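Local coordinates for protein YciF (Escherichia coli, PDB 2GS4), which is a homodimeric stress protein of uncertain function whose rubrerythrin-related, ferritin-like helical fold suggests that it binds metal, at residues F10-S15 / K71-V76; S19-L24 / E49-Q54; I55-Q60 / K137-E142; K108-E113 / E141-T146. All blocks are in the same frame, centred on the assembly; numbering follows the deposited sequence.

Interaction 1 of 4, residues F10-S15 / K71-V76; sequences FIHLLS and KRMKCV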
loop_
_atom_site.group_PDB
_atom_site.type_symbol
_atom_site.label_atom_id
_atom_site.label_comp_id
_atom_site.label_asym_id
_atom_site.label_seq_id
_atom_site.Cartn_x
_atom_site.Cartn_y
_atom_site.Cartn_z
ATOM N N PHE A 10 -9.069 -0.541 -13.318
ATOM C CA PHE A 10 -10.159 -0.432 -12.362
ATOM C C PHE A 10 -10.505 -1.773 -11.734
ATOM O O PHE A 10 -10.633 -1.867 -10.506
ATOM C CB PHE A 10 -11.405 0.174 -13.019
ATOM C CG PHE A 10 -12.583 0.307 -12.080
ATOM C CD1 PHE A 10 -13.671 -0.552 -12.184
ATOM C CD2 PHE A 10 -12.600 1.286 -11.085
ATOM C CE1 PHE A 10 -14.758 -0.446 -11.305
ATOM C CE2 PHE A 10 -13.675 1.399 -10.207
ATOM C CZ PHE A 10 -14.760 0.532 -10.321
ATOM N N ILE A 11 -10.652 -2.812 -12.557
ATOM C CA ILE A 11 -10.988 -4.113 -12.005
ATOM C C ILE A 11 -9.866 -4.606 -11.083
ATOM O O ILE A 11 -10.125 -5.156 -10.016
ATOM C CB ILE A 11 -11.309 -5.156 -13.130
ATOM C CG1 ILE A 11 -11.776 -6.455 -12.495
ATOM C CG2 ILE A 11 -10.115 -5.389 -14.034
ATOM C CD1 ILE A 11 -12.872 -6.210 -11.541
ATOM N N HIS A 12 -8.620 -4.384 -11.486
ATOM C CA HIS A 12 -7.474 -4.786 -10.677
ATOM C C HIS A 12 -7.518 -4.111 -9.303
ATOM O O HIS A 12 -7.431 -4.784 -8.274
ATOM C CB HIS A 12 -6.163 -4.413 -11.384
ATOM C CG HIS A 12 -4.973 -4.396 -10.476
ATOM N ND1 HIS A 12 -4.408 -5.543 -9.960
ATOM C CD2 HIS A 12 -4.247 -3.364 -9.982
ATOM C CE1 HIS A 12 -3.383 -5.220 -9.191
ATOM N NE2 HIS A 12 -3.264 -3.904 -9.187
ATOM N N LEU A 13 -7.639 -2.785 -9.283
ATOM C CA LEU A 13 -7.675 -2.045 -8.024
ATOM C C LEU A 13 -8.876 -2.385 -7.143
ATOM O O LEU A 13 -8.767 -2.398 -5.920
ATOM C CB LEU A 13 -7.634 -0.535 -8.297
ATOM C CG LEU A 13 -6.310 0.037 -8.824
ATOM C CD1 LEU A 13 -6.506 1.492 -9.216
ATOM C CD2 LEU A 13 -5.224 -0.091 -7.761
ATOM N N LEU A 14 -10.021 -2.645 -7.766
ATOM C CA LEU A 14 -11.226 -2.987 -7.018
ATOM C C LEU A 14 -11.055 -4.356 -6.364
ATOM O O LEU A 14 -11.463 -4.565 -5.215
ATOM C CB LEU A 14 -12.442 -3.012 -7.952
ATOM C CG LEU A 14 -13.783 -3.263 -7.261
ATOM C CD1 LEU A 14 -14.177 -2.043 -6.463
ATOM C CD2 LEU A 14 -14.853 -3.578 -8.311
ATOM N N SER A 15 -10.450 -5.281 -7.106
ATOM C CA SER A 15 -10.207 -6.638 -6.628
ATOM C C SER A 15 -9.209 -6.619 -5.473
ATOM O O SER A 15 -9.312 -7.418 -4.528
ATOM C CB SER A 15 -9.664 -7.513 -7.760
ATOM O OG SER A 15 -10.624 -7.684 -8.786
ATOM N N LYS A 71 -11.283 -10.339 -9.300
ATOM C CA LYS A 71 -10.270 -11.347 -9.557
ATOM C C LYS A 71 -9.619 -11.680 -8.211
ATOM O O LYS A 71 -9.379 -10.794 -7.396
ATOM C CB LYS A 71 -9.259 -10.826 -10.592
ATOM C CG LYS A 71 -9.867 -10.659 -12.010
ATOM C CD LYS A 71 -8.875 -10.100 -13.035
ATOM C CE LYS A 71 -9.351 -10.350 -14.470
ATOM N NZ LYS A 71 -9.309 -11.798 -14.844
ATOM N N ARG A 72 -9.383 -12.969 -7.970
ATOM C CA ARG A 72 -8.793 -13.447 -6.718
ATOM C C ARG A 72 -7.337 -13.019 -6.572
ATOM O O ARG A 72 -6.534 -13.220 -7.479
ATOM C CB ARG A 72 -8.884 -14.975 -6.667
ATOM C CG ARG A 72 -8.632 -15.635 -5.320
ATOM C CD ARG A 72 -9.033 -17.107 -5.419
ATOM N NE ARG A 72 -8.934 -17.849 -4.164
ATOM C CZ ARG A 72 -9.844 -18.731 -3.761
ATOM N NH1 ARG A 72 -10.916 -18.968 -4.512
ATOM N NH2 ARG A 72 -9.684 -19.387 -2.618
HETATM N N MSE A 73 -7.000 -12.427 -5.432
HETATM C CA MSE A 73 -5.633 -11.984 -5.177
HETATM C C MSE A 73 -5.494 -11.548 -3.725
HETATM O O MSE A 73 -6.485 -11.323 -3.042
HETATM C CB MSE A 73 -5.255 -10.822 -6.112
HETATM C CG MSE A 73 -6.197 -9.608 -6.040
HETATM SE SE MSE A 73 -5.658 -8.047 -7.091
HETATM C CE MSE A 73 -6.288 -8.601 -8.835
ATOM N N LYS A 74 -4.259 -11.467 -3.247
ATOM C CA LYS A 74 -3.997 -11.037 -1.880
ATOM C C LYS A 74 -3.368 -9.648 -1.975
ATOM O O LYS A 74 -2.352 -9.467 -2.642
ATOM C CB LYS A 74 -3.023 -11.997 -1.188
ATOM C CG LYS A 74 -2.886 -11.778 0.333
ATOM C CD LYS A 74 -3.757 -12.758 1.121
ATOM C CE LYS A 74 -3.721 -12.473 2.613
ATOM N NZ LYS A 74 -2.334 -12.373 3.158
ATOM N N CYS A 75 -3.986 -8.671 -1.322
ATOM C CA CYS A 75 -3.483 -7.302 -1.325
ATOM C C CYS A 75 -2.319 -7.239 -0.338
ATOM O O CYS A 75 -2.516 -7.243 0.884
ATOM C CB CYS A 75 -4.597 -6.328 -0.917
ATOM S SG CYS A 75 -4.091 -4.597 -0.769
ATOM N N VAL A 76 -1.109 -7.176 -0.887
ATOM C CA VAL A 76 0.116 -7.134 -0.099
ATOM C C VAL A 76 0.241 -5.858 0.734
ATOM O O VAL A 76 0.792 -5.880 1.835
ATOM C CB VAL A 76 1.333 -7.314 -1.039
ATOM C CG1 VAL A 76 2.630 -7.035 -0.316
ATOM C CG2 VAL A 76 1.330 -8.749 -1.571
HETATM O O HOH W 1 -9.592 -10.008 -4.641
#
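Ser15 OG accepts a hydrogen bond from the backbone N of Lys71 at 2.8 Å along a nearly straight path (163°). With OG beside its own backbone N (chi1 -65°), the same hydroxyl turns back to give its proton to Ile11 O, 2.9 Å away and above that carbonyl's plane. A small hydroxyl suits this place because it can accept from the loop while donating within the helix. Without this hydroxyl, as with an alanine here, Lys71 N is likely to lose its acceptor and this end of the loop to become free to shift. A water beside the pair donates to both Ser15 O and Lys71 O. Farther along, Met73, present as selenomethionine, lies across His12 at about a right angle. Its flexible chain, bent at chi3 (81°), sets CE 3.7 Å from Ser15 CB and 3.8 Å from His12 ND1, with SE oblique to the imidazole, 4.7 Å from the ring centroid. The helix 6-33 thereby holds the loop joining helix 38-63 to helix 76-89. Cys75 is the N-cap of the latter, while Leu14 packs on Val61 of helix 38-63 and His12 on Thr119 of the second subunit.

Interaction 2 of 4, residues S19-L24 / E49-Q54; sequences SAEKQL and EETHGQ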
loop_
_atom_site.group_PDB
_atom_site.type_symbol
_atom_site.label_atom_id
_atom_site.label_comp_id
_atom_site.label_asym_id
_atom_site.label_seq_id
_atom_site.Cartn_x
_atom_site.Cartn_y
_atom_site.Cartn_z
ATOM N N SER A 19 -9.886 -7.603 -1.475
ATOM C CA SER A 19 -8.981 -8.381 -0.638
ATOM C C SER A 19 -8.631 -7.614 0.638
ATOM O O SER A 19 -8.637 -8.184 1.721
ATOM C CB SER A 19 -7.708 -8.738 -1.418
ATOM O OG SER A 19 -6.671 -9.177 -0.555
ATOM N N ALA A 20 -8.343 -6.321 0.508
ATOM C CA ALA A 20 -7.988 -5.493 1.656
ATOM C C ALA A 20 -9.082 -5.468 2.722
ATOM O O ALA A 20 -8.799 -5.570 3.908
ATOM C CB ALA A 20 -7.678 -4.067 1.189
ATOM N N GLU A 21 -10.329 -5.308 2.288
ATOM C CA GLU A 21 -11.463 -5.264 3.207
ATOM C C GLU A 21 -11.621 -6.614 3.903
ATOM O O GLU A 21 -11.910 -6.681 5.101
ATOM C CB GLU A 21 -12.746 -4.903 2.434
ATOM C CG GLU A 21 -12.693 -3.528 1.762
ATOM C CD GLU A 21 -12.778 -2.375 2.758
ATOM O OE1 GLU A 21 -12.389 -2.560 3.933
ATOM O OE2 GLU A 21 -13.224 -1.275 2.362
ATOM N N LYS A 22 -11.415 -7.678 3.134
ATOM C CA LYS A 22 -11.510 -9.054 3.613
ATOM C C LYS A 22 -10.519 -9.239 4.769
ATOM O O LYS A 22 -10.866 -9.727 5.842
ATOM C CB LYS A 22 -11.143 -10.012 2.478
ATOM C CG LYS A 22 -11.974 -11.271 2.395
ATOM C CD LYS A 22 -13.308 -11.023 1.711
ATOM C CE LYS A 22 -14.175 -12.269 1.788
ATOM N NZ LYS A 22 -15.596 -11.978 1.475
ATOM N N GLN A 23 -9.275 -8.841 4.530
ATOM C CA GLN A 23 -8.230 -8.949 5.538
ATOM C C GLN A 23 -8.559 -8.008 6.683
ATOM O O GLN A 23 -8.372 -8.353 7.852
ATOM C CB GLN A 23 -6.869 -8.562 4.948
ATOM C CG GLN A 23 -6.465 -9.346 3.714
ATOM C CD GLN A 23 -5.115 -8.907 3.174
ATOM O OE1 GLN A 23 -4.135 -8.845 3.909
ATOM N NE2 GLN A 23 -5.061 -8.597 1.889
ATOM N N LEU A 24 -9.063 -6.818 6.362
ATOM C CA LEU A 24 -9.373 -5.872 7.419
ATOM C C LEU A 24 -10.381 -6.443 8.435
ATOM O O LEU A 24 -10.230 -6.214 9.635
ATOM C CB LEU A 24 -9.866 -4.546 6.829
ATOM C CG LEU A 24 -9.651 -3.296 7.704
ATOM C CD1 LEU A 24 -8.220 -3.253 8.246
ATOM C CD2 LEU A 24 -9.938 -2.041 6.895
ATOM N N GLU A 49 -17.953 -3.698 11.682
ATOM C CA GLU A 49 -19.282 -3.861 11.111
ATOM C C GLU A 49 -19.403 -3.072 9.817
ATOM O O GLU A 49 -19.850 -3.604 8.804
ATOM C CB GLU A 49 -20.335 -3.423 12.121
ATOM C CG GLU A 49 -20.327 -4.285 13.365
ATOM C CD GLU A 49 -20.379 -5.760 13.024
ATOM O OE1 GLU A 49 -19.842 -6.574 13.805
ATOM O OE2 GLU A 49 -20.962 -6.109 11.972
ATOM N N GLU A 50 -18.974 -1.811 9.843
ATOM C CA GLU A 50 -19.012 -0.961 8.659
ATOM C C GLU A 50 -18.206 -1.595 7.510
ATOM O O GLU A 50 -18.591 -1.473 6.353
ATOM C CB GLU A 50 -18.487 0.447 9.025
ATOM C CG GLU A 50 -18.086 1.362 7.866
ATOM C CD GLU A 50 -17.567 2.719 8.347
ATOM O OE1 GLU A 50 -16.527 3.186 7.830
ATOM O OE2 GLU A 50 -18.202 3.325 9.241
ATOM N N THR A 51 -17.107 -2.284 7.827
ATOM C CA THR A 51 -16.288 -2.923 6.795
ATOM C C THR A 51 -17.022 -4.093 6.135
ATOM O O THR A 51 -16.886 -4.303 4.921
ATOM C CB THR A 51 -14.919 -3.415 7.359
ATOM O OG1 THR A 51 -14.146 -2.291 7.805
ATOM C CG2 THR A 51 -14.117 -4.146 6.268
ATOM N N HIS A 52 -17.778 -4.863 6.920
ATOM C CA HIS A 52 -18.533 -5.966 6.344
ATOM C C HIS A 52 -19.554 -5.331 5.405
ATOM O O HIS A 52 -19.849 -5.864 4.331
ATOM C CB HIS A 52 -19.241 -6.792 7.431
ATOM C CG HIS A 52 -18.443 -7.966 7.911
ATOM N ND1 HIS A 52 -17.950 -8.062 9.197
ATOM C CD2 HIS A 52 -18.029 -9.083 7.267
ATOM C CE1 HIS A 52 -17.265 -9.185 9.320
ATOM N NE2 HIS A 52 -17.296 -9.822 8.164
ATOM N N GLY A 53 -20.076 -4.173 5.805
ATOM C CA GLY A 53 -21.045 -3.482 4.978
ATOM C C GLY A 53 -20.426 -2.977 3.684
ATOM O O GLY A 53 -21.079 -2.955 2.644
ATOM N N GLN A 54 -19.163 -2.562 3.749
ATOM C CA GLN A 54 -18.465 -2.048 2.578
ATOM C C GLN A 54 -18.172 -3.168 1.591
ATOM O O GLN A 54 -18.140 -2.939 0.371
ATOM C CB GLN A 54 -17.188 -1.308 3.025
ATOM C CG GLN A 54 -17.534 -0.059 3.840
ATOM C CD GLN A 54 -16.371 0.544 4.611
ATOM O OE1 GLN A 54 -15.315 -0.065 4.748
ATOM N NE2 GLN A 54 -16.580 1.748 5.143
HETATM O O HOH W 2 -13.195 -0.648 5.839
#
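The carboxylate of Glu21 and the side-chain amide of Gln54 meet with their planes 49° apart, the two chains crossing at about a right angle. Glu21 OE2 and Gln54 OE1 are both acceptors and stand 3.4 Å apart without bonding. A water lies within hydrogen-bonding distance of Glu21 OE1, Gln54 OE1 and Thr51 OG1, and can give its protons to only two at a time. Beside the carboxylate, the methyl CG2 of Thr51 comes to 3.3 Å from Glu21 OE1; Leu24 CB packs on that methyl more loosely. Glu21 reaches this water because its chain bends at chi2 (-72°). Each group also has a partner outside: Tyr117 OH for Glu21 OE2, His47 O for Thr51 OG1, and Glu143 OE1 for Gln54 NE2. Threonine suits the seam by offering both a methyl and a hydroxyl. Segments 19-24 and 49-54 run roughly antiparallel, at 151° with axes 9.4 Å apart. Buried acids and amides inside such a bundle are consistent with the polar interior of ferritin-like four-helix proteins, where metal sites commonly lie.

Interaction 3 of 4, residues I55-Q60 / K137-E142; sequences IERIDQ and KETLEE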
loop_
_atom_site.group_PDB
_atom_site.type_symbol
_atom_site.label_atom_id
_atom_site.label_comp_id
_atom_site.label_asym_id
_atom_site.label_seq_id
_atom_site.Cartn_x
_atom_site.Cartn_y
_atom_site.Cartn_z
ATOM N N ILE A 55 -17.975 -4.385 2.092
ATOM C CA ILE A 55 -17.736 -5.486 1.184
ATOM C C ILE A 55 -19.056 -5.705 0.424
ATOM O O ILE A 55 -19.048 -5.942 -0.782
ATOM C CB ILE A 55 -17.290 -6.764 1.932
ATOM C CG1 ILE A 55 -15.893 -6.533 2.524
ATOM C CG2 ILE A 55 -17.261 -7.957 0.975
ATOM C CD1 ILE A 55 -15.320 -7.702 3.310
ATOM N N GLU A 56 -20.188 -5.601 1.115
ATOM C CA GLU A 56 -21.468 -5.780 0.421
ATOM C C GLU A 56 -21.604 -4.726 -0.669
ATOM O O GLU A 56 -22.111 -5.005 -1.757
ATOM C CB GLU A 56 -22.653 -5.663 1.390
ATOM C CG GLU A 56 -22.695 -6.775 2.434
ATOM C CD GLU A 56 -22.876 -8.143 1.817
ATOM O OE1 GLU A 56 -22.365 -9.117 2.399
ATOM O OE2 GLU A 56 -23.537 -8.246 0.764
ATOM N N ARG A 57 -21.153 -3.510 -0.382
ATOM C CA ARG A 57 -21.247 -2.442 -1.364
ATOM C C ARG A 57 -20.383 -2.764 -2.589
ATOM O O ARG A 57 -20.739 -2.396 -3.711
ATOM C CB ARG A 57 -20.842 -1.104 -0.736
ATOM C CG ARG A 57 -21.292 0.110 -1.532
ATOM C CD ARG A 57 -21.127 1.385 -0.720
ATOM N NE ARG A 57 -22.053 1.430 0.407
ATOM C CZ ARG A 57 -21.731 1.879 1.616
ATOM N NH1 ARG A 57 -22.635 1.893 2.589
ATOM N NH2 ARG A 57 -20.492 2.289 1.863
ATOM N N ILE A 58 -19.257 -3.448 -2.383
ATOM C CA ILE A 58 -18.398 -3.826 -3.501
ATOM C C ILE A 58 -19.135 -4.843 -4.384
ATOM O O ILE A 58 -18.977 -4.833 -5.602
ATOM C CB ILE A 58 -17.034 -4.430 -3.026
ATOM C CG1 ILE A 58 -16.134 -3.332 -2.442
ATOM C CG2 ILE A 58 -16.322 -5.096 -4.201
ATOM C CD1 ILE A 58 -14.854 -3.864 -1.796
ATOM N N ASP A 59 -19.921 -5.730 -3.781
ATOM C CA ASP A 59 -20.669 -6.709 -4.573
ATOM C C ASP A 59 -21.644 -5.942 -5.459
ATOM O O ASP A 59 -21.871 -6.304 -6.618
ATOM C CB ASP A 59 -21.464 -7.674 -3.687
ATOM C CG ASP A 59 -20.581 -8.500 -2.778
ATOM O OD1 ASP A 59 -19.458 -8.852 -3.188
ATOM O OD2 ASP A 59 -21.026 -8.819 -1.656
ATOM N N GLN A 60 -22.201 -4.871 -4.898
ATOM C CA GLN A 60 -23.138 -4.010 -5.611
ATOM C C GLN A 60 -22.448 -3.322 -6.787
ATOM O O GLN A 60 -23.027 -3.200 -7.866
ATOM C CB GLN A 60 -23.713 -2.933 -4.680
ATOM C CG GLN A 60 -24.791 -3.396 -3.696
ATOM C CD GLN A 60 -25.390 -2.234 -2.912
ATOM O OE1 GLN A 60 -26.495 -1.771 -3.202
ATOM N NE2 GLN A 60 -24.649 -1.745 -1.927
ATOM N N LYS A 137 -18.093 6.516 -3.523
ATOM C CA LYS A 137 -17.952 7.758 -2.779
ATOM C C LYS A 137 -18.600 7.590 -1.404
ATOM O O LYS A 137 -18.223 8.267 -0.445
ATOM C CB LYS A 137 -18.554 8.937 -3.567
ATOM C CG LYS A 137 -17.583 9.482 -4.638
ATOM C CD LYS A 137 -18.261 10.397 -5.654
ATOM C CE LYS A 137 -17.342 10.710 -6.842
ATOM N NZ LYS A 137 -16.223 11.654 -6.543
ATOM N N GLU A 138 -19.559 6.671 -1.301
ATOM C CA GLU A 138 -20.208 6.427 -0.021
ATOM C C GLU A 138 -19.212 5.766 0.921
ATOM O O GLU A 138 -19.132 6.119 2.096
ATOM C CB GLU A 138 -21.457 5.556 -0.199
ATOM C CG GLU A 138 -22.578 6.315 -0.892
ATOM C CD GLU A 138 -23.857 5.514 -1.017
ATOM O OE1 GLU A 138 -24.864 6.096 -1.471
ATOM O OE2 GLU A 138 -23.862 4.310 -0.670
ATOM N N THR A 139 -18.446 4.811 0.418
ATOM C CA THR A 139 -17.468 4.165 1.271
ATOM C C THR A 139 -16.381 5.180 1.591
ATOM O O THR A 139 -15.947 5.295 2.737
ATOM C CB THR A 139 -16.855 2.937 0.599
ATOM O OG1 THR A 139 -17.866 1.934 0.442
ATOM C CG2 THR A 139 -15.735 2.368 1.462
ATOM N N LEU A 140 -15.966 5.939 0.583
ATOM C CA LEU A 140 -14.941 6.951 0.791
ATOM C C LEU A 140 -15.307 7.833 1.979
ATOM O O LEU A 140 -14.506 8.027 2.883
ATOM C CB LEU A 140 -14.778 7.828 -0.449
ATOM C CG LEU A 140 -13.838 9.019 -0.250
ATOM C CD1 LEU A 140 -12.448 8.517 0.122
ATOM C CD2 LEU A 140 -13.786 9.859 -1.510
ATOM N N GLU A 141 -16.531 8.347 1.988
ATOM C CA GLU A 141 -16.963 9.220 3.074
ATOM C C GLU A 141 -17.015 8.528 4.437
ATOM O O GLU A 141 -16.723 9.152 5.458
ATOM C CB GLU A 141 -18.322 9.850 2.741
ATOM C CG GLU A 141 -18.311 10.633 1.432
ATOM C CD GLU A 141 -17.206 11.678 1.374
ATOM O OE1 GLU A 141 -16.725 11.965 0.257
ATOM O OE2 GLU A 141 -16.826 12.219 2.437
ATOM N N GLU A 142 -17.386 7.248 4.469
ATOM C CA GLU A 142 -17.441 6.531 5.740
ATOM C C GLU A 142 -16.036 6.383 6.308
ATOM O O GLU A 142 -15.822 6.521 7.511
ATOM C CB GLU A 142 -18.076 5.146 5.563
ATOM C CG GLU A 142 -19.581 5.174 5.307
ATOM C CD GLU A 142 -20.155 3.783 5.116
ATOM O OE1 GLU A 142 -19.385 2.854 4.783
ATOM O OE2 GLU A 142 -21.379 3.618 5.286
#
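Helix segments 55-60 and 137-142 run antiparallel at 162° with axes 10.8 Å apart, a spacing that the long side chain of Arg57 spans. Its guanidinium meets the opposite helix in two ways. At its edge, NH2 donates to Thr139 OG1 at 3.0 Å and, in a salt bridge, to Glu142 OE1 at 3.2 Å, both partners near the guanidinium plane; NH1 adds a weak bond to Glu142 OE2. The Glu142 carboxylate receives NH2 from above its own plane, so the two groups are inclined rather than coplanar. Over one face stands Glu138 OE2, 3.6 Å from Arg57 NE, its carboxylate turned 86° from the guanidinium; no N-H points at it, and this second salt bridge of the Arg57, Glu138 and Glu142 network rests on charge alone. A bend at chi3 (-68°) in Arg57 directs the flat group onto acids one turn apart. Glu142 OE1 also takes a bond from Gln54 NE2. On the inner side, Tyr117 of helix 95-126 packs against both Ile58 and Thr139, while Ile55 and Ile58 reach Tyr18 of helix 6-33.

Interaction 4 of 4, residues K108-E113 / E141-T146; sequences KVEHYE and EEEKAT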
loop_
_atom_site.group_PDB
_atom_site.type_symbol
_atom_site.label_atom_id
_atom_site.label_comp_id
_atom_site.label_asym_id
_atom_site.label_seq_id
_atom_site.Cartn_x
_atom_site.Cartn_y
_atom_site.Cartn_z
ATOM N N LYS A 108 -3.185 4.741 9.731
ATOM C CA LYS A 108 -2.375 4.408 8.556
ATOM C C LYS A 108 -3.243 3.559 7.635
ATOM O O LYS A 108 -3.216 3.717 6.414
ATOM C CB LYS A 108 -1.114 3.623 8.964
ATOM C CG LYS A 108 -0.018 4.460 9.638
ATOM C CD LYS A 108 0.572 5.473 8.670
ATOM C CE LYS A 108 1.748 6.225 9.288
ATOM N NZ LYS A 108 2.381 7.135 8.290
ATOM N N VAL A 109 -4.001 2.643 8.234
ATOM C CA VAL A 109 -4.900 1.785 7.476
ATOM C C VAL A 109 -5.922 2.706 6.802
ATOM O O VAL A 109 -6.261 2.514 5.633
ATOM C CB VAL A 109 -5.601 0.732 8.403
ATOM C CG1 VAL A 109 -6.857 0.168 7.723
ATOM C CG2 VAL A 109 -4.645 -0.407 8.708
ATOM N N GLU A 110 -6.378 3.735 7.510
ATOM C CA GLU A 110 -7.343 4.656 6.915
ATOM C C GLU A 110 -6.730 5.519 5.811
ATOM O O GLU A 110 -7.391 5.809 4.818
ATOM C CB GLU A 110 -8.001 5.547 7.977
ATOM C CG GLU A 110 -8.942 4.785 8.917
ATOM C CD GLU A 110 -9.858 3.817 8.182
ATOM O OE1 GLU A 110 -10.658 4.260 7.332
ATOM O OE2 GLU A 110 -9.773 2.605 8.462
ATOM N N HIS A 111 -5.474 5.925 5.966
ATOM C CA HIS A 111 -4.832 6.731 4.930
ATOM C C HIS A 111 -4.886 5.911 3.641
ATOM O O HIS A 111 -5.247 6.419 2.575
ATOM C CB HIS A 111 -3.378 7.040 5.313
ATOM C CG HIS A 111 -2.615 7.789 4.262
ATOM N ND1 HIS A 111 -2.123 9.061 4.462
ATOM C CD2 HIS A 111 -2.238 7.434 3.010
ATOM C CE1 HIS A 111 -1.476 9.457 3.379
ATOM N NE2 HIS A 111 -1.530 8.489 2.485
ATOM N N TYR A 112 -4.550 4.630 3.753
ATOM C CA TYR A 112 -4.560 3.730 2.609
ATOM C C TYR A 112 -5.962 3.542 2.024
ATOM O O TYR A 112 -6.156 3.643 0.820
ATOM C CB TYR A 112 -4.002 2.366 3.013
ATOM C CG TYR A 112 -3.962 1.344 1.895
ATOM C CD1 TYR A 112 -2.926 1.338 0.964
ATOM C CD2 TYR A 112 -4.952 0.368 1.784
ATOM C CE1 TYR A 112 -2.873 0.380 -0.048
ATOM C CE2 TYR A 112 -4.911 -0.592 0.778
ATOM C CZ TYR A 112 -3.866 -0.582 -0.132
ATOM O OH TYR A 112 -3.800 -1.546 -1.110
ATOM N N GLU A 113 -6.941 3.271 2.875
ATOM C CA GLU A 113 -8.297 3.050 2.379
ATOM C C GLU A 113 -8.894 4.260 1.681
ATOM O O GLU A 113 -9.461 4.140 0.594
ATOM C CB GLU A 113 -9.190 2.581 3.522
ATOM C CG GLU A 113 -8.806 1.194 4.016
ATOM C CD GLU A 113 -9.336 0.089 3.119
ATOM O OE1 GLU A 113 -10.522 -0.267 3.265
ATOM O OE2 GLU A 113 -8.576 -0.411 2.262
ATOM N N GLU A 141 -16.531 8.347 1.988
ATOM C CA GLU A 141 -16.963 9.220 3.074
ATOM C C GLU A 141 -17.015 8.528 4.437
ATOM O O GLU A 141 -16.723 9.152 5.458
ATOM C CB GLU A 141 -18.322 9.850 2.741
ATOM C CG GLU A 141 -18.311 10.633 1.432
ATOM C CD GLU A 141 -17.206 11.678 1.374
ATOM O OE1 GLU A 141 -16.725 11.965 0.257
ATOM O OE2 GLU A 141 -16.826 12.219 2.437
ATOM N N GLU A 142 -17.386 7.248 4.469
ATOM C CA GLU A 142 -17.441 6.531 5.740
ATOM C C GLU A 142 -16.036 6.383 6.308
ATOM O O GLU A 142 -15.822 6.521 7.511
ATOM C CB GLU A 142 -18.076 5.146 5.563
ATOM C CG GLU A 142 -19.581 5.174 5.307
ATOM C CD GLU A 142 -20.155 3.783 5.116
ATOM O OE1 GLU A 142 -19.385 2.854 4.783
ATOM O OE2 GLU A 142 -21.379 3.618 5.286
ATOM N N GLU A 143 -15.077 6.096 5.435
ATOM C CA GLU A 143 -13.694 5.937 5.866
ATOM C C GLU A 143 -13.143 7.262 6.372
ATOM O O GLU A 143 -12.351 7.294 7.318
ATOM C CB GLU A 143 -12.841 5.402 4.719
ATOM C CG GLU A 143 -13.170 3.957 4.362
ATOM C CD GLU A 143 -13.133 3.040 5.572
ATOM O OE1 GLU A 143 -14.212 2.713 6.110
ATOM O OE2 GLU A 143 -12.022 2.661 5.996
ATOM N N LYS A 144 -13.559 8.354 5.745
ATOM C CA LYS A 144 -13.119 9.668 6.192
ATOM C C LYS A 144 -13.703 9.930 7.583
ATOM O O LYS A 144 -13.001 10.404 8.475
ATOM C CB LYS A 144 -13.550 10.751 5.197
ATOM C CG LYS A 144 -12.655 10.830 3.945
ATOM C CD LYS A 144 -13.108 11.934 2.982
ATOM C CE LYS A 144 -12.232 11.982 1.732
ATOM N NZ LYS A 144 -12.741 12.974 0.737
ATOM N N ALA A 145 -14.976 9.592 7.782
ATOM C CA ALA A 145 -15.590 9.798 9.092
ATOM C C ALA A 145 -14.938 8.880 10.123
ATOM O O ALA A 145 -14.752 9.262 11.283
ATOM C CB ALA A 145 -17.091 9.541 9.032
ATOM N N THR A 146 -14.596 7.665 9.707
ATOM C CA THR A 146 -13.954 6.733 10.622
ATOM C C THR A 146 -12.601 7.322 11.020
ATOM O O THR A 146 -12.210 7.272 12.181
ATOM C CB THR A 146 -13.781 5.335 9.968
ATOM O OG1 THR A 146 -15.072 4.746 9.762
ATOM C CG2 THR A 146 -12.944 4.415 10.844
#
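Glu110 and Glu143 both put CG beside the backbone N and then fold at chi2 (-45° and -52°), which brings their carboxylates together between the helices. The planes are 61° apart and the side chains cross at about a right angle, with Glu110 OE1 only 2.5 Å from Glu143 OE2. The methyl of Thr146 packs against the Glu110 carboxylate, its CG2 4.1 Å from Glu110 CD. Glu113 contributes its aliphatic part, CB lying 3.8 Å from Glu143 OE2. A glutamate at Glu143 suits the bundle interior, where Gln54 NE2 and His47 NE2 donate to its OE1; these two donors hold its carboxylate in its rotation. Shortening Glu110 to an alanine is likely to remove the acid that shares this close approach and to open a gap beside the Thr146 methyl. Glu113 OE1 also lies near Glu21 OE2. Two acid oxygens this close are hard to reconcile as bare anions, so one of the two acids is probably protonated, and the cluster of buried acids is consistent with a site able to take up cations, as in ferritin-like proteins.

How the interactions relate
Along the chain, interaction 2 is nested inside the loop closed by interaction 1, interaction 3 crosses interaction 1, and interaction 4 opens after interaction 1 closes. Interactions 1 and 2 share helix 6-33 and touch where Cys75 meets Ser19 and Gln23. Interactions 2, 3 and 4 join helices 6-33, 38-63, 95-126 and 130-159, their centres about 10 to 12 Å apart. Helix 38-63 serves interactions 2 and 3, and interactions 3 and 4 overlap on helix 130-159. Interaction 1 lies about 19 Å from interaction 4, centre to centre; both also touch the second subunit. Gln54 bonds Glu142 and Glu143, so the polar groups of interactions 2, 3 and 4 are connected through it, as suits a possible metal-binding interior.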